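Agglutinin (Galanthus nivalis, PDB 1MSA) binds alpha-D-linked mannose, with high affinity for alpha-(1-3)-mannose oligomers, and displays antiviral activity that may contribute to defence against infections. Local coordinates at residues A[10-15]-A[25-30]; A[50-55]-A[62-67]; A[43-48]-A[70-75]; A[18-23]-A[34-39]. All coordinates share one frame; numbering follows the deposited sequence.

Contact 1 (A[10-15]-A[25-30]). With MMA (methyl alpha-D-mannopyranoside), chain G.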
# COMPACT_ATOMS: atom_id res chain seq x y z
N LEU A 10 -18.89 -4.25 0.91
CA LEU A 10 -18.14 -4.59 -0.29
C LEU A 10 -19.16 -5.05 -1.34
O LEU A 10 -19.81 -6.08 -1.11
CB LEU A 10 -17.14 -5.70 -0.06
CG LEU A 10 -15.82 -5.38 0.63
CD1 LEU A 10 -14.91 -6.61 0.62
CD2 LEU A 10 -15.12 -4.19 -0.00
N SER A 11 -19.35 -4.29 -2.41
CA SER A 11 -20.30 -4.70 -3.44
C SER A 11 -19.70 -5.85 -4.25
O SER A 11 -18.52 -6.18 -4.09
CB SER A 11 -20.65 -3.55 -4.36
OG SER A 11 -21.30 -2.51 -3.64
N THR A 12 -20.51 -6.47 -5.10
CA THR A 12 -20.03 -7.57 -5.93
C THR A 12 -18.83 -7.11 -6.75
O THR A 12 -18.82 -6.01 -7.30
CB THR A 12 -21.12 -8.08 -6.88
OG1 THR A 12 -22.23 -7.16 -6.84
CG2 THR A 12 -21.57 -9.46 -6.48
N GLY A 13 -17.79 -7.94 -6.79
CA GLY A 13 -16.58 -7.64 -7.52
C GLY A 13 -15.59 -6.82 -6.71
O GLY A 13 -14.46 -6.58 -7.16
N GLU A 14 -16.01 -6.35 -5.54
CA GLU A 14 -15.13 -5.55 -4.68
C GLU A 14 -14.40 -6.48 -3.73
O GLU A 14 -14.87 -7.60 -3.48
CB GLU A 14 -15.87 -4.41 -4.01
CG GLU A 14 -16.23 -3.28 -4.97
CD GLU A 14 -16.88 -2.09 -4.33
OE1 GLU A 14 -17.40 -2.19 -3.20
OE2 GLU A 14 -16.89 -1.00 -4.96
N PHE A 15 -13.21 -6.07 -3.28
CA PHE A 15 -12.41 -6.97 -2.45
C PHE A 15 -11.45 -6.28 -1.50
O PHE A 15 -11.17 -5.09 -1.59
CB PHE A 15 -11.55 -7.84 -3.42
CG PHE A 15 -10.79 -6.97 -4.39
CD1 PHE A 15 -9.57 -6.42 -4.04
CD2 PHE A 15 -11.33 -6.67 -5.63
CE1 PHE A 15 -8.89 -5.59 -4.91
CE2 PHE A 15 -10.66 -5.84 -6.51
CZ PHE A 15 -9.43 -5.31 -6.15
N MET A 25 -15.75 -10.53 -2.95
CA MET A 25 -17.19 -10.80 -2.98
C MET A 25 -17.57 -10.94 -4.47
O MET A 25 -17.82 -9.94 -5.13
CB MET A 25 -17.95 -9.63 -2.36
CG MET A 25 -19.46 -9.70 -2.44
SD MET A 25 -20.20 -10.86 -1.27
CE MET A 25 -20.25 -12.35 -2.25
N GLN A 26 -17.50 -12.16 -4.98
CA GLN A 26 -17.77 -12.44 -6.37
C GLN A 26 -19.20 -12.19 -6.81
O GLN A 26 -20.12 -12.08 -6.01
CB GLN A 26 -17.39 -13.90 -6.70
CG GLN A 26 -15.99 -14.27 -6.26
CD GLN A 26 -15.55 -15.63 -6.77
OE1 GLN A 26 -14.35 -15.87 -6.93
NE2 GLN A 26 -16.50 -16.53 -7.01
N GLU A 27 -19.40 -12.17 -8.13
CA GLU A 27 -20.70 -11.95 -8.74
C GLU A 27 -21.65 -13.12 -8.57
O GLU A 27 -22.88 -12.94 -8.61
CB GLU A 27 -20.56 -11.60 -10.22
CG GLU A 27 -20.57 -10.11 -10.51
CD GLU A 27 -21.92 -9.46 -10.28
OE1 GLU A 27 -22.96 -10.16 -10.32
OE2 GLU A 27 -21.96 -8.23 -10.05
N ASP A 28 -21.12 -14.32 -8.35
CA ASP A 28 -21.93 -15.51 -8.17
C ASP A 28 -22.34 -15.72 -6.72
O ASP A 28 -22.88 -16.78 -6.37
CB ASP A 28 -21.21 -16.75 -8.70
CG ASP A 28 -19.97 -17.15 -7.94
OD1 ASP A 28 -19.53 -16.42 -7.02
OD2 ASP A 28 -19.41 -18.23 -8.24
N CYS A 29 -22.07 -14.77 -5.85
CA CYS A 29 -22.39 -14.78 -4.45
C CYS A 29 -21.47 -15.63 -3.59
O CYS A 29 -21.78 -15.88 -2.42
CB CYS A 29 -23.86 -15.12 -4.16
SG CYS A 29 -24.96 -13.77 -4.62
N ASN A 30 -20.34 -16.03 -4.14
CA ASN A 30 -19.35 -16.80 -3.37
C ASN A 30 -18.31 -15.80 -2.84
O ASN A 30 -17.85 -14.95 -3.60
CB ASN A 30 -18.69 -17.85 -4.25
CG ASN A 30 -18.13 -19.01 -3.46
OD1 ASN A 30 -18.37 -19.12 -2.25
ND2 ASN A 30 -17.38 -19.88 -4.12
C1 MMA G . -16.51 -22.07 -6.64
C2 MMA G . -16.53 -20.79 -7.48
C3 MMA G . -15.12 -20.31 -7.80
C4 MMA G . -14.23 -20.29 -6.57
C5 MMA G . -14.30 -21.63 -5.82
C6 MMA G . -13.51 -21.62 -4.52
C7 MMA G . -15.73 -24.37 -6.75
O1 MMA G . -16.02 -23.12 -7.42
O2 MMA G . -17.27 -19.77 -6.83
O3 MMA G . -15.19 -19.00 -8.36
O4 MMA G . -12.88 -20.06 -6.98
O5 MMA G . -15.67 -21.94 -5.49
O6 MMA G . -14.02 -22.56 -3.59
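The carboxylate of E27 lies against the side chain of T12, and the two side chains cross at about a right angle. OE2 of E27 is 3.3 Å from CB of T12. OE1 is taken by S51 OG, a hydrogen-bond partner beyond the two segments. CG2 of T12 comes close to Q26 O. The second flat group is the carboxylate of D28. Its OD1 is held from opposite faces. Q26 NE2 arrives on the syn side, 34° out of the plane, and the backbone N of N30 arrives from the other face. The N30 bond makes an Asx turn. D28 OD1 itself lies close to the amide plane of Q26.

Two backbone bonds join the segments. G13 N donates to M25 O at 2.6 Å, and M25 N donates to E14 O at 3.1 Å. They tie the type II turn S11-E14 to M25, the residue just before the type I turn Q26-C29. At the first turn, S11 N donates to E14 OE1.

The far side of the second turn holds a methyl mannoside. Q26 NE2 donates to its O3 at 3.1 Å, and N30 ND2 donates to O2 at 2.7 Å. D28 OD2 accepts the hydrogen bond from the sugar's O2 at 3.0 Å. Q26 OE1 is bonded to Y34 OH. One carboxylate thus does two jobs. The bonds made by D28 OD1 are consistent with its holding Q26 and the turn in place while OD2, with N30 ND2, grips the sugar's O2.

Contact 2 (A[50-55]-A[62-67]). With MMA (methyl alpha-D-mannopyranoside), chain F.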
# COMPACT_ATOMS: atom_id res chain seq x y z
N ARG A 50 -27.16 -13.66 -7.23
CA ARG A 50 -26.29 -12.84 -8.06
C ARG A 50 -26.18 -11.44 -7.47
O ARG A 50 -27.10 -10.97 -6.80
CB ARG A 50 -26.87 -12.72 -9.48
CG ARG A 50 -26.43 -13.82 -10.43
CD ARG A 50 -25.12 -13.47 -11.11
NE ARG A 50 -24.21 -14.61 -11.18
CZ ARG A 50 -23.07 -14.61 -11.85
NH1 ARG A 50 -22.66 -13.54 -12.52
NH2 ARG A 50 -22.30 -15.70 -11.84
N SER A 51 -25.05 -10.78 -7.69
CA SER A 51 -24.84 -9.42 -7.22
C SER A 51 -25.02 -9.25 -5.72
O SER A 51 -25.57 -8.25 -5.25
CB SER A 51 -25.76 -8.47 -7.99
OG SER A 51 -25.39 -8.47 -9.37
N CYS A 52 -24.46 -10.19 -4.95
CA CYS A 52 -24.52 -10.12 -3.50
C CYS A 52 -23.57 -9.03 -2.99
O CYS A 52 -22.72 -8.55 -3.74
CB CYS A 52 -24.09 -11.45 -2.88
SG CYS A 52 -25.35 -12.75 -2.94
N PHE A 53 -23.73 -8.66 -1.73
CA PHE A 53 -22.85 -7.68 -1.11
C PHE A 53 -22.40 -8.19 0.26
O PHE A 53 -23.09 -8.99 0.89
CB PHE A 53 -23.44 -6.30 -1.04
CG PHE A 53 -24.82 -6.15 -0.49
CD1 PHE A 53 -25.93 -6.39 -1.28
CD2 PHE A 53 -25.01 -5.70 0.81
CE1 PHE A 53 -27.21 -6.23 -0.78
CE2 PHE A 53 -26.29 -5.52 1.32
CZ PHE A 53 -27.39 -5.79 0.52
N LEU A 54 -21.21 -7.77 0.68
CA LEU A 54 -20.66 -8.18 1.96
C LEU A 54 -20.72 -7.01 2.94
O LEU A 54 -20.25 -5.91 2.62
CB LEU A 54 -19.22 -8.67 1.81
CG LEU A 54 -18.50 -9.01 3.12
CD1 LEU A 54 -19.11 -10.24 3.76
CD2 LEU A 54 -17.00 -9.18 2.90
N SER A 55 -21.29 -7.24 4.11
CA SER A 55 -21.44 -6.18 5.09
C SER A 55 -20.80 -6.45 6.43
O SER A 55 -21.08 -7.46 7.08
CB SER A 55 -22.95 -5.91 5.27
OG SER A 55 -23.15 -4.73 6.02
N LEU A 62 -20.55 -10.33 10.32
CA LEU A 62 -20.07 -10.18 8.93
C LEU A 62 -21.07 -10.95 8.07
O LEU A 62 -21.19 -12.17 8.23
CB LEU A 62 -18.66 -10.72 8.80
CG LEU A 62 -17.97 -10.55 7.45
CD1 LEU A 62 -17.67 -9.09 7.17
CD2 LEU A 62 -16.70 -11.39 7.40
N VAL A 63 -21.87 -10.24 7.27
CA VAL A 63 -22.92 -10.88 6.50
C VAL A 63 -22.87 -10.71 5.00
O VAL A 63 -22.61 -9.63 4.47
CB VAL A 63 -24.31 -10.34 6.97
CG1 VAL A 63 -25.43 -11.17 6.36
CG2 VAL A 63 -24.43 -10.32 8.48
N VAL A 64 -23.22 -11.78 4.29
CA VAL A 64 -23.33 -11.75 2.83
C VAL A 64 -24.83 -11.61 2.49
O VAL A 64 -25.62 -12.50 2.85
CB VAL A 64 -22.80 -13.04 2.19
CG1 VAL A 64 -23.25 -13.16 0.74
CG2 VAL A 64 -21.28 -13.10 2.27
N TYR A 65 -25.22 -10.52 1.86
CA TYR A 65 -26.61 -10.30 1.52
C TYR A 65 -26.88 -10.44 0.02
O TYR A 65 -26.01 -10.14 -0.80
CB TYR A 65 -27.04 -8.87 1.90
CG TYR A 65 -27.20 -8.67 3.38
CD1 TYR A 65 -28.37 -9.07 4.03
CD2 TYR A 65 -26.20 -8.08 4.15
CE1 TYR A 65 -28.54 -8.89 5.39
CE2 TYR A 65 -26.36 -7.90 5.51
CZ TYR A 65 -27.52 -8.32 6.12
OH TYR A 65 -27.68 -8.13 7.47
N ASN A 66 -28.11 -10.81 -0.31
CA ASN A 66 -28.49 -10.88 -1.74
C ASN A 66 -29.14 -9.54 -2.08
O ASN A 66 -29.41 -8.74 -1.17
CB ASN A 66 -29.36 -12.06 -2.05
CG ASN A 66 -30.74 -12.05 -1.47
OD1 ASN A 66 -31.22 -11.06 -0.93
ND2 ASN A 66 -31.43 -13.19 -1.59
N PRO A 67 -29.42 -9.29 -3.34
CA PRO A 67 -30.02 -8.05 -3.79
C PRO A 67 -31.29 -7.68 -3.08
O PRO A 67 -31.59 -6.48 -2.90
CB PRO A 67 -30.26 -8.27 -5.28
CG PRO A 67 -29.29 -9.32 -5.68
CD PRO A 67 -29.11 -10.21 -4.47
C1 MMA F . -27.94 -11.25 12.91
C2 MMA F . -27.74 -9.75 12.65
C3 MMA F . -28.50 -9.35 11.39
C4 MMA F . -28.08 -10.22 10.22
C5 MMA F . -28.25 -11.70 10.58
C6 MMA F . -27.73 -12.63 9.49
C7 MMA F . -29.59 -12.70 13.88
O1 MMA F . -29.28 -11.50 13.14
O2 MMA F . -26.36 -9.48 12.52
O3 MMA F . -28.28 -7.99 11.08
O4 MMA F . -28.88 -9.91 9.08
O5 MMA F . -27.52 -12.01 11.78
O6 MMA F . -27.76 -13.98 9.92
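Y65 leans on F53 across the antiparallel hairpin of strands 53-56 and 62-65. Its CB sits over one face of the F53 ring, 3.6 Å from the centroid, in a CH-pi contact. Y65 CG and CD2 then pass F53 CE2. The two rings are near parallel, with planes at 25°, but they are displaced, so little of one lies over the other. Further out, CE2 of Y65 meets S55 CB at 4.0 Å, with S55 CB at the ring edge, in plane. V63 CG1 lies over one face of the Y65 ring. At the tip, Y65 OH and O4 of a methyl mannoside share a hydrogen bond of 2.7 Å. Y65 OH also bonds Q57 NE2. With CG of Y65 beside the backbone N (chi1 -73°), the ring runs along the sheet face past S55 to reach the sugar. Y65 therefore links hairpin packing to the mannose site that Q57, D59 and N61 complete.

The backbones hold this register with four bonds. F53 and Y65 form one hydrogen-bonded pair, F53 N to Y65 O being 2.9 Å. S55 and V63 form the other. Between them L54 and V64 make a non-hydrogen-bonded pair on the opposite face. There L54 CD1 touches V64 CG2 and L62 CG, both at 3.9 Å. Beyond the strand, C52 CB packs on V64 CG1 at 4.1 Å, and C52 SG is in the disulfide to C29.

Strand 9-10 flanks the hairpin along strand 53-56, and strand 71-74 flanks it along strand 62-65. M25 of strand 21-25 touches C52 and L54 from the neighbouring sheet.

Contact 3 (A[43-48]-A[70-75])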
# COMPACT_ATOMS: atom_id res chain seq x y z
N THR A 43 -17.10 -19.21 1.32
CA THR A 43 -18.32 -19.39 2.10
C THR A 43 -19.17 -20.50 1.47
O THR A 43 -20.09 -21.03 2.06
CB THR A 43 -19.17 -18.12 2.18
OG1 THR A 43 -19.46 -17.67 0.84
CG2 THR A 43 -18.46 -17.01 2.93
N ASN A 44 -18.85 -20.82 0.21
CA ASN A 44 -19.49 -21.84 -0.56
C ASN A 44 -20.93 -21.53 -0.92
O ASN A 44 -21.79 -22.41 -0.97
CB ASN A 44 -19.39 -23.22 0.12
CG ASN A 44 -17.94 -23.65 0.27
OD1 ASN A 44 -17.13 -23.43 -0.63
ND2 ASN A 44 -17.61 -24.21 1.42
N THR A 45 -21.20 -20.26 -1.21
CA THR A 45 -22.55 -19.82 -1.56
C THR A 45 -22.66 -19.50 -3.05
O THR A 45 -23.58 -18.80 -3.47
CB THR A 45 -22.92 -18.57 -0.73
OG1 THR A 45 -21.80 -17.67 -0.72
CG2 THR A 45 -23.26 -18.96 0.70
N GLY A 46 -21.72 -20.01 -3.84
CA GLY A 46 -21.71 -19.76 -5.28
C GLY A 46 -22.98 -20.28 -5.95
O GLY A 46 -23.37 -21.43 -5.75
N GLY A 47 -23.64 -19.43 -6.73
CA GLY A 47 -24.84 -19.81 -7.44
C GLY A 47 -26.12 -19.65 -6.66
O GLY A 47 -27.22 -19.83 -7.24
N LEU A 48 -26.07 -19.26 -5.39
CA LEU A 48 -27.27 -19.08 -4.59
C LEU A 48 -28.01 -17.79 -4.94
O LEU A 48 -29.12 -17.56 -4.47
CB LEU A 48 -26.96 -19.08 -3.09
CG LEU A 48 -26.21 -20.29 -2.55
CD1 LEU A 48 -26.18 -20.26 -1.02
CD2 LEU A 48 -26.81 -21.59 -3.06
N LYS A 70 -31.71 -10.41 1.71
CA LYS A 70 -31.84 -11.65 2.49
C LYS A 70 -30.43 -12.19 2.75
O LYS A 70 -29.62 -12.27 1.83
CB LYS A 70 -32.65 -12.67 1.71
CG LYS A 70 -32.76 -14.04 2.38
CD LYS A 70 -32.77 -15.15 1.33
CE LYS A 70 -33.66 -16.31 1.74
NZ LYS A 70 -33.84 -17.28 0.62
N PRO A 71 -30.14 -12.50 4.00
CA PRO A 71 -28.85 -13.03 4.39
C PRO A 71 -28.63 -14.40 3.75
O PRO A 71 -29.54 -15.23 3.75
CB PRO A 71 -28.88 -13.10 5.89
CG PRO A 71 -30.22 -12.68 6.34
CD PRO A 71 -31.07 -12.43 5.14
N ILE A 72 -27.45 -14.60 3.19
CA ILE A 72 -27.14 -15.87 2.52
C ILE A 72 -26.01 -16.58 3.24
O ILE A 72 -25.75 -17.77 3.09
CB ILE A 72 -26.84 -15.58 1.04
CG1 ILE A 72 -28.17 -15.64 0.25
CG2 ILE A 72 -25.81 -16.49 0.43
CD1 ILE A 72 -28.05 -15.30 -1.21
N TRP A 73 -25.34 -15.83 4.12
CA TRP A 73 -24.24 -16.32 4.92
C TRP A 73 -23.87 -15.27 5.96
O TRP A 73 -24.08 -14.07 5.74
CB TRP A 73 -23.01 -16.64 4.04
CG TRP A 73 -21.84 -17.13 4.84
CD1 TRP A 73 -21.54 -18.43 5.15
CD2 TRP A 73 -20.83 -16.32 5.46
NE1 TRP A 73 -20.41 -18.47 5.94
CE2 TRP A 73 -19.96 -17.19 6.15
CE3 TRP A 73 -20.59 -14.95 5.52
CZ2 TRP A 73 -18.86 -16.73 6.87
CZ3 TRP A 73 -19.50 -14.49 6.24
CH2 TRP A 73 -18.65 -15.38 6.90
N ALA A 74 -23.35 -15.71 7.09
CA ALA A 74 -22.90 -14.79 8.13
C ALA A 74 -21.87 -15.49 9.02
O ALA A 74 -21.89 -16.72 9.15
CB ALA A 74 -24.07 -14.26 8.94
N SER A 75 -20.99 -14.71 9.64
CA SER A 75 -19.99 -15.27 10.54
C SER A 75 -20.67 -15.75 11.82
O SER A 75 -20.18 -16.60 12.55
CB SER A 75 -18.94 -14.21 10.86
OG SER A 75 -19.56 -12.99 11.24
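I72 packs on T45 and L48 where strand 71-74 carries a classic beta bulge. I72 and W73 both face V64 of strand 62-65. The bulge lies in a strand that is outermost in its sheet within this chain, in the bulb-type lectin domain, which has the beta-prism II fold. Both residues direct their CB atoms at the loop 43-48, and both are predicted by similarity to contribute to mannose binding.

The second segment enters the contact at I72. Its CG2 branch does the touching: it lies 3.6 Å from T45 CG2 and 4.1 Å from L48 CD1. L48 and I72 run antiparallel to one another as they pass, while T45 and I72 meet at a slant. This end is apolar, and no hydrogen bond joins the two segments.

W73 follows. Its CB touches T45 CG2 at 4.1 Å. With CG anti to the backbone N (chi1 179°), the indole extends from the strand and lies flat against T43. A74 turns its CB from the loop, and a bound mannoside touches it and P71. S75 N lies 3.6 Å above the opposite face of the indole, toward its rim, so the ring is held between T43 and the backbone of S75, just past the end of the strand.

The loop hydroxyls serve a different side. T43 OG1 donates to T45 OG1 at 2.8 Å, and T45 OG1 is bonded to C29 O. Polar atoms thereby tie the loop to the mannose-site turn 26-29, while its methyls pack on I72 and W73. T43 CG2 stands over the centre of the indole, 3.6 Å from the five-membered ring centroid and 15° off the normal.

Contact 4 (A[18-23]-A[34-39]). With MMA (methyl alpha-D-mannopyranoside), chain G.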
# COMPACT_ATOMS: atom_id res chain seq x y z
N TYR A 18 -4.02 -7.82 -0.06
CA TYR A 18 -2.75 -7.71 0.61
C TYR A 18 -1.79 -8.71 -0.04
O TYR A 18 -2.01 -9.91 0.05
CB TYR A 18 -2.81 -7.97 2.11
CG TYR A 18 -1.51 -7.65 2.82
CD1 TYR A 18 -0.51 -8.60 2.94
CD2 TYR A 18 -1.28 -6.38 3.33
CE1 TYR A 18 0.69 -8.30 3.56
CE2 TYR A 18 -0.09 -6.07 3.97
CZ TYR A 18 0.89 -7.03 4.08
OH TYR A 18 2.07 -6.74 4.73
N GLY A 19 -0.78 -8.18 -0.71
CA GLY A 19 0.19 -9.03 -1.41
C GLY A 19 -0.53 -9.85 -2.48
O GLY A 19 -1.25 -9.31 -3.32
N SER A 20 -0.37 -11.17 -2.40
CA SER A 20 -1.00 -12.07 -3.35
C SER A 20 -2.34 -12.58 -2.85
O SER A 20 -2.94 -13.47 -3.46
CB SER A 20 -0.08 -13.27 -3.63
OG SER A 20 0.34 -13.86 -2.41
N PHE A 21 -2.80 -12.06 -1.71
CA PHE A 21 -4.06 -12.47 -1.12
C PHE A 21 -5.18 -11.52 -1.55
O PHE A 21 -5.02 -10.30 -1.52
CB PHE A 21 -3.99 -12.46 0.40
CG PHE A 21 -2.77 -13.07 1.02
CD1 PHE A 21 -2.17 -14.20 0.49
CD2 PHE A 21 -2.22 -12.51 2.17
CE1 PHE A 21 -1.05 -14.75 1.07
CE2 PHE A 21 -1.12 -13.07 2.77
CZ PHE A 21 -0.52 -14.19 2.22
N VAL A 22 -6.29 -12.09 -1.98
CA VAL A 22 -7.46 -11.32 -2.38
C VAL A 22 -8.70 -11.95 -1.72
O VAL A 22 -8.93 -13.15 -1.82
CB VAL A 22 -7.70 -11.21 -3.88
CG1 VAL A 22 -8.92 -10.33 -4.17
CG2 VAL A 22 -6.50 -10.65 -4.64
N PHE A 23 -9.44 -11.12 -1.01
CA PHE A 23 -10.69 -11.57 -0.35
C PHE A 23 -11.82 -10.89 -1.13
O PHE A 23 -12.05 -9.70 -0.94
CB PHE A 23 -10.69 -11.13 1.10
CG PHE A 23 -11.76 -11.73 1.96
CD1 PHE A 23 -11.92 -13.11 2.03
CD2 PHE A 23 -12.60 -10.92 2.70
CE1 PHE A 23 -12.91 -13.66 2.83
CE2 PHE A 23 -13.58 -11.47 3.51
CZ PHE A 23 -13.74 -12.84 3.57
N TYR A 34 -8.46 -15.94 -2.02
CA TYR A 34 -7.50 -16.49 -2.95
C TYR A 34 -6.06 -16.15 -2.56
O TYR A 34 -5.78 -15.06 -2.07
CB TYR A 34 -7.72 -15.90 -4.36
CG TYR A 34 -8.95 -16.36 -5.09
CD1 TYR A 34 -8.95 -17.56 -5.80
CD2 TYR A 34 -10.09 -15.57 -5.15
CE1 TYR A 34 -10.07 -17.97 -6.50
CE2 TYR A 34 -11.22 -15.98 -5.84
CZ TYR A 34 -11.20 -17.18 -6.51
OH TYR A 34 -12.32 -17.60 -7.20
N ASP A 35 -5.16 -17.09 -2.79
CA ASP A 35 -3.73 -16.86 -2.66
C ASP A 35 -3.22 -17.01 -4.12
O ASP A 35 -3.06 -18.12 -4.61
CB ASP A 35 -3.00 -17.78 -1.73
CG ASP A 35 -1.53 -17.42 -1.58
OD1 ASP A 35 -1.08 -16.47 -2.26
OD2 ASP A 35 -0.84 -18.06 -0.77
N VAL A 36 -3.10 -15.88 -4.79
CA VAL A 36 -2.79 -15.82 -6.20
C VAL A 36 -4.03 -16.35 -6.95
O VAL A 36 -5.11 -15.77 -6.80
CB VAL A 36 -1.52 -16.49 -6.67
CG1 VAL A 36 -1.27 -16.22 -8.16
CG2 VAL A 36 -0.30 -15.99 -5.88
N ASP A 37 -3.92 -17.47 -7.64
CA ASP A 37 -5.06 -18.03 -8.36
C ASP A 37 -5.68 -19.20 -7.61
O ASP A 37 -6.59 -19.85 -8.12
CB ASP A 37 -4.61 -18.48 -9.75
CG ASP A 37 -3.62 -19.63 -9.72
OD1 ASP A 37 -2.74 -19.66 -8.84
OD2 ASP A 37 -3.73 -20.53 -10.59
N LYS A 38 -5.19 -19.47 -6.40
CA LYS A 38 -5.69 -20.58 -5.61
C LYS A 38 -6.62 -20.20 -4.48
O LYS A 38 -6.24 -19.50 -3.54
CB LYS A 38 -4.50 -21.38 -5.04
CG LYS A 38 -4.92 -22.74 -4.50
CD LYS A 38 -3.76 -23.43 -3.79
CE LYS A 38 -4.28 -24.55 -2.89
NZ LYS A 38 -3.54 -24.58 -1.59
N PRO A 39 -7.85 -20.71 -4.53
CA PRO A 39 -8.84 -20.47 -3.49
C PRO A 39 -8.45 -21.19 -2.21
O PRO A 39 -8.29 -22.41 -2.19
CB PRO A 39 -10.13 -21.00 -4.07
CG PRO A 39 -9.75 -21.95 -5.15
CD PRO A 39 -8.37 -21.58 -5.60
C1 MMA G . -16.51 -22.07 -6.64
C2 MMA G . -16.53 -20.79 -7.48
C3 MMA G . -15.12 -20.31 -7.80
C4 MMA G . -14.23 -20.29 -6.57
C5 MMA G . -14.30 -21.63 -5.82
C6 MMA G . -13.51 -21.62 -4.52
C7 MMA G . -15.73 -24.37 -6.75
O1 MMA G . -16.02 -23.12 -7.42
O2 MMA G . -17.27 -19.77 -6.83
O3 MMA G . -15.19 -19.00 -8.36
O4 MMA G . -12.88 -20.06 -6.98
O5 MMA G . -15.67 -21.94 -5.49
O6 MMA G . -14.02 -22.56 -3.59
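S20 and D35 join the turn ends of two adjacent strands through their side chains. S20 OG donates to D35 OD1 at 3.0 Å, on the syn side of the carboxylate. D35 stretches out with CG anti to the backbone N (chi1 -176°). This brings its carboxylate beside F21, at the ring edge, with the two planes 80° apart. D35 OD2 has a long, weak ion pair with R92.

The backbone polar atoms are also paired. V36 N donates to S20 O at 2.8 Å. V22 and Y34 exchange two bonds: V22 N to Y34 O at 3.0 Å and Y34 N to V22 O at 2.8 Å. The type II' turns Y18-F21 and D35-K38 close with their own backbone bonds.

Y34 OH accepts from O4 of a methyl mannoside at 2.5 Å and weakly from O3. It is also bonded to OE1 of Q26, whose NE2 also bonds this sugar. P39 CB packs on the sugar C6 at 3.5 Å.

Strands 21-25 and 31-35 are the inner pair of their antiparallel sheet, flanked by strands 15-18 and 38-42. S20, Y34, V36 and D37 also pack on a second subunit.

Overall arrangement
All four contacts lie in the bulb-type lectin domain. Contacts 1, 2 and 4 are partly buried; contact 3 is at the surface. Contacts 2 and 4 are matching hairpins in different sheets, each with a tyrosine that reaches a mannoside. Contact 1 instead pairs two turns, and it shares the chain G sugar with contact 4. Contacts 2 and 3 share a sheet, strand 62-65 lying next to strand 71-74. Contacts 1 and 2 are joined by the C29-C52 disulfide. Chemistry changes with place: backbone bonds dominate contacts 2 and 4, contact 1 grips its sugar with amides and a carboxylate, contacts 2 and 4 with a tyrosine hydroxyl, and contact 3 is held across its segments by apolar and CH-pi packing.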